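Local coordinates for protein UDP-N-acetylglucosamine 2-epimerase (Listeria monocytogenes, PDB 3OT5) that probably catalyses the reversible epimerisation of UDP-N-acetylglucosamine at C2 of the sugar, giving UDP-N-acetylmannosamine, at residues Thr193-Gly198 and Thr395-Asp400; Thr126-Gly131 and Gln164-Met169. One frame throughout, in Å; residues are numbered along the deposited sequence.

Contact 1. Residues Thr193-Gly198 and Thr395-Asp400; sequences TIFVTG and TDRPED
F195 has the guanidinium of R397 over one face of its ring, the two planes 28° apart, while CG of R397 lies at the ring edge, in its plane. The ring is displaced: CE1 of F195 sits over the guanidinium centre, 3.3 Å from CZ of R397, while CZ of F195 approaches NH1 of R397 at 3.2 Å. R397 spans this distance because its chain is extended from CG to NE, with CG opposite the backbone N. The rotation of its head is further fixed by NH1, which bonds to the carbonyl of A192. P398 meets the same ring differently, crossing it at about a right angle with CD 3.8 Å from CE1 of F195, while its carbonyl O lies in the ring plane at the edge.

D400 supplies the polar end. Its OD1 accepts the amide of V196 (N to OD1 2.9 Å, angle 153° at the hydrogen), which comes from well above the carboxylate plane, 62° out of it. OD2 is held by a salt bridge to K181 of helix 178-186, so the carboxylate is gripped at both oxygens. One water donates to the carbonyls of V196 and E399, a water-mediated link between the two backbones.

Strand 194-196 is the outermost strand of the N-terminal parallel sheet, paired on its inner side with strand 172-175. The C-terminal tail thus lies along the edge of a Rossmann-like domain, and its bonds to A192, V196 and K181 tie the chain end back to the first domain.

Contact 2. Residues Thr126-Gly131 and Gln164-Met169; sequences TSFAAG and QLTGVM
F128 turns CG to the far side from its backbone N (chi1 156°), and L165 places CG opposite its own carbonyl carbon; the two side chains then meet obliquely between their helices. The outcome is a CH-pi contact in which CD1 of L165 lies over a face of the F128 ring, 3.9 Å from the centroid and 29° off the normal. The methyl is offset toward one side of the ring, since it is 3.5 Å from CE1 of F128, and CB of L165 touches that same CE1.

M169 reaches F128 by another route. Its methyl comes to CD1 of F128, with CE 3.5 Å from that carbon, and the two side chains cross at about a right angle. SD of M169 packs beside the backbone of G131, 4.0 Å from its C. T166 OG1 comes within 3.4 Å of CA of F128, near the plane of the ring at its edge, while its hydrogen bond is with the carbonyl of N162 in its own helix.

The short axes run 9.2 Å apart at 28°, nearly parallel, as for neighbouring helices on one side of a parallel sheet. Beneath them T166 rests on V120 of strand 117-121 and H143 of strand 140-144, and M169 on L141 of the latter strand. Across helix 125-136, F128 and A130 also touch helix 95-113, which continues the layer.

Overall arrangement
Both contacts belong to the N-terminal Rossmann-like half but to different parts of it, their centres about 20 Å apart and their nearest atoms about 8 Å apart, without touching. Contact 2 is local, joining helices 125-136 and 159-169, with 32 residues between its segments; it is largely apolar, has no hydrogen bond across it, and packs on strands 117-121 and 140-144 of the sheet. Contact 1 bridges 196 intervening residues, bringing the chain end to outermost strand 194-196, and mixes the packing of an arginine head over a phenylalanine face with hydrogen bonding and water. Each is partly buried: contact 1 pairs buried strand residues with a more exposed tail, whereas none of the touching residues in contact 2 is fully exposed.

Contact 1. Residues Thr193-Gly198 and Thr395-Asp400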
# COMPACT_ATOMS: atom_id res chain seq x y z
N THR A 193 -22.82 -6.01 -4.49
CA THR A 193 -21.54 -6.61 -4.86
C THR A 193 -20.29 -5.83 -4.36
O THR A 193 -19.16 -6.29 -4.56
CB THR A 193 -21.44 -6.75 -6.39
OG1 THR A 193 -21.40 -5.45 -6.99
CG2 THR A 193 -22.65 -7.54 -6.93
N ILE A 194 -20.50 -4.69 -3.71
CA ILE A 194 -19.37 -3.89 -3.23
C ILE A 194 -19.22 -3.95 -1.72
O ILE A 194 -20.20 -3.78 -0.97
CB ILE A 194 -19.52 -2.40 -3.61
CG1 ILE A 194 -19.77 -2.23 -5.11
CG2 ILE A 194 -18.28 -1.63 -3.20
CD1 ILE A 194 -20.24 -0.83 -5.45
N PHE A 195 -17.99 -4.15 -1.25
CA PHE A 195 -17.73 -4.21 0.18
C PHE A 195 -16.56 -3.31 0.56
O PHE A 195 -15.46 -3.52 0.07
CB PHE A 195 -17.42 -5.64 0.61
CG PHE A 195 -18.55 -6.60 0.38
CD1 PHE A 195 -19.47 -6.87 1.40
CD2 PHE A 195 -18.70 -7.24 -0.84
CE1 PHE A 195 -20.51 -7.75 1.19
CE2 PHE A 195 -19.75 -8.13 -1.05
CZ PHE A 195 -20.65 -8.39 -0.04
N VAL A 196 -16.80 -2.33 1.42
CA VAL A 196 -15.73 -1.47 1.91
C VAL A 196 -15.09 -2.33 2.97
O VAL A 196 -15.65 -2.57 4.02
CB VAL A 196 -16.23 -0.16 2.56
CG1 VAL A 196 -15.02 0.70 3.04
CG2 VAL A 196 -17.09 0.63 1.59
N THR A 197 -13.89 -2.81 2.67
CA THR A 197 -13.17 -3.70 3.55
C THR A 197 -11.95 -3.09 4.22
O THR A 197 -11.43 -3.65 5.19
CB THR A 197 -12.64 -4.85 2.69
OG1 THR A 197 -11.75 -4.31 1.71
CG2 THR A 197 -13.79 -5.57 1.99
N GLY A 198 -11.51 -1.95 3.71
CA GLY A 198 -10.28 -1.33 4.20
C GLY A 198 -9.19 -1.82 3.25
O GLY A 198 -9.46 -2.58 2.32
N THR A 395 -23.77 -17.25 3.75
CA THR A 395 -23.73 -17.00 5.18
C THR A 395 -23.74 -15.48 5.37
O THR A 395 -23.57 -14.74 4.41
CB THR A 395 -22.50 -17.65 5.85
OG1 THR A 395 -21.29 -17.18 5.23
CG2 THR A 395 -22.57 -19.17 5.73
N ASP A 396 -23.94 -15.04 6.60
CA ASP A 396 -24.03 -13.60 6.91
C ASP A 396 -23.14 -12.68 6.08
O ASP A 396 -21.92 -12.85 6.01
CB ASP A 396 -23.75 -13.36 8.40
CG ASP A 396 -24.83 -13.93 9.30
OD1 ASP A 396 -25.77 -14.57 8.78
OD2 ASP A 396 -24.75 -13.73 10.53
N ARG A 397 -23.79 -11.70 5.44
CA ARG A 397 -23.11 -10.69 4.63
C ARG A 397 -22.29 -9.80 5.56
O ARG A 397 -22.85 -9.19 6.47
CB ARG A 397 -24.13 -9.83 3.90
CG ARG A 397 -23.52 -8.67 3.15
CD ARG A 397 -24.56 -7.69 2.63
NE ARG A 397 -23.91 -6.57 1.96
CZ ARG A 397 -23.55 -6.57 0.67
NH1 ARG A 397 -23.80 -7.62 -0.11
NH2 ARG A 397 -22.95 -5.50 0.16
N PRO A 398 -20.98 -9.69 5.32
CA PRO A 398 -20.20 -8.84 6.20
C PRO A 398 -20.56 -7.37 5.99
O PRO A 398 -20.84 -6.96 4.88
CB PRO A 398 -18.77 -9.11 5.75
CG PRO A 398 -18.90 -9.40 4.30
CD PRO A 398 -20.21 -10.11 4.14
N GLU A 399 -20.56 -6.59 7.06
CA GLU A 399 -20.90 -5.19 6.93
C GLU A 399 -19.61 -4.43 6.64
O GLU A 399 -18.52 -4.90 6.95
CB GLU A 399 -21.60 -4.70 8.20
CG GLU A 399 -22.42 -3.43 8.01
CD GLU A 399 -23.30 -3.13 9.21
OE1 GLU A 399 -22.85 -3.36 10.35
OE2 GLU A 399 -24.43 -2.65 9.00
N ASP A 400 -19.74 -3.27 6.01
CA ASP A 400 -18.60 -2.43 5.65
C ASP A 400 -17.72 -2.00 6.81
O ASP A 400 -18.16 -1.91 7.96
CB ASP A 400 -19.09 -1.16 4.93
CG ASP A 400 -19.61 -1.44 3.55
OD1 ASP A 400 -19.23 -2.47 2.97
OD2 ASP A 400 -20.38 -0.60 3.02
O HOH W 1 -16.87 -5.24 4.20

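Contact 2. Residues Thr126-Gly131 and Gln164-Met169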
# COMPACT_ATOMS: atom_id res chain seq x y z
N THR A 126 -1.27 -6.63 -15.14
CA THR A 126 -1.39 -8.05 -14.86
C THR A 126 -2.78 -8.36 -14.30
O THR A 126 -3.41 -9.30 -14.73
CB THR A 126 -0.29 -8.51 -13.90
OG1 THR A 126 -0.26 -7.64 -12.76
CG2 THR A 126 1.06 -8.44 -14.58
N SER A 127 -3.26 -7.53 -13.38
CA SER A 127 -4.58 -7.73 -12.80
C SER A 127 -5.71 -7.63 -13.80
O SER A 127 -6.68 -8.40 -13.76
CB SER A 127 -4.82 -6.74 -11.68
OG SER A 127 -3.99 -7.07 -10.60
N PHE A 128 -5.62 -6.65 -14.68
CA PHE A 128 -6.63 -6.47 -15.69
C PHE A 128 -6.64 -7.66 -16.63
O PHE A 128 -7.69 -8.22 -16.91
CB PHE A 128 -6.40 -5.19 -16.48
CG PHE A 128 -7.00 -5.21 -17.85
CD1 PHE A 128 -8.38 -5.25 -18.03
CD2 PHE A 128 -6.18 -5.19 -18.98
CE1 PHE A 128 -8.92 -5.26 -19.28
CE2 PHE A 128 -6.73 -5.19 -20.24
CZ PHE A 128 -8.11 -5.23 -20.39
N ALA A 129 -5.45 -8.04 -17.08
CA ALA A 129 -5.31 -9.15 -18.02
C ALA A 129 -5.83 -10.47 -17.44
O ALA A 129 -6.50 -11.25 -18.11
CB ALA A 129 -3.86 -9.29 -18.44
N ALA A 130 -5.48 -10.71 -16.19
CA ALA A 130 -5.90 -11.91 -15.49
C ALA A 130 -7.41 -11.85 -15.29
O ALA A 130 -8.11 -12.87 -15.32
CB ALA A 130 -5.16 -12.03 -14.17
N GLY A 131 -7.92 -10.64 -15.08
CA GLY A 131 -9.34 -10.44 -14.89
C GLY A 131 -10.08 -10.82 -16.14
O GLY A 131 -11.09 -11.53 -16.10
N GLN A 164 -10.64 0.64 -14.10
CA GLN A 164 -11.99 0.83 -14.61
C GLN A 164 -12.42 -0.42 -15.37
O GLN A 164 -13.54 -0.89 -15.20
CB GLN A 164 -12.13 2.06 -15.48
CG GLN A 164 -12.13 3.38 -14.74
CD GLN A 164 -12.46 4.54 -15.66
OE1 GLN A 164 -13.28 4.40 -16.57
NE2 GLN A 164 -11.86 5.70 -15.43
N LEU A 165 -11.52 -0.98 -16.19
CA LEU A 165 -11.85 -2.18 -16.96
C LEU A 165 -12.08 -3.35 -16.01
O LEU A 165 -13.06 -4.09 -16.13
CB LEU A 165 -10.75 -2.52 -17.97
CG LEU A 165 -10.57 -1.49 -19.11
CD1 LEU A 165 -9.38 -1.83 -19.94
CD2 LEU A 165 -11.82 -1.42 -19.97
N THR A 166 -11.16 -3.52 -15.07
CA THR A 166 -11.30 -4.57 -14.07
C THR A 166 -12.62 -4.39 -13.36
O THR A 166 -13.33 -5.35 -13.09
CB THR A 166 -10.14 -4.55 -13.07
OG1 THR A 166 -8.94 -4.91 -13.76
CG2 THR A 166 -10.40 -5.54 -11.93
N GLY A 167 -12.97 -3.13 -13.08
CA GLY A 167 -14.23 -2.80 -12.43
C GLY A 167 -15.47 -3.27 -13.18
O GLY A 167 -16.46 -3.64 -12.56
N VAL A 168 -15.46 -3.27 -14.50
CA VAL A 168 -16.65 -3.72 -15.21
C VAL A 168 -16.71 -5.24 -15.21
O VAL A 168 -17.79 -5.83 -15.11
CB VAL A 168 -16.74 -3.18 -16.67
CG1 VAL A 168 -16.60 -1.67 -16.67
CG2 VAL A 168 -15.70 -3.81 -17.55
N MET A 169 -15.54 -5.89 -15.26
CA MET A 169 -15.48 -7.34 -15.29
C MET A 169 -15.71 -7.98 -13.94
O MET A 169 -16.22 -9.09 -13.85
CB MET A 169 -14.14 -7.81 -15.84
CG MET A 169 -13.89 -7.36 -17.26
SD MET A 169 -12.29 -7.91 -17.85
CE MET A 169 -11.17 -7.03 -16.78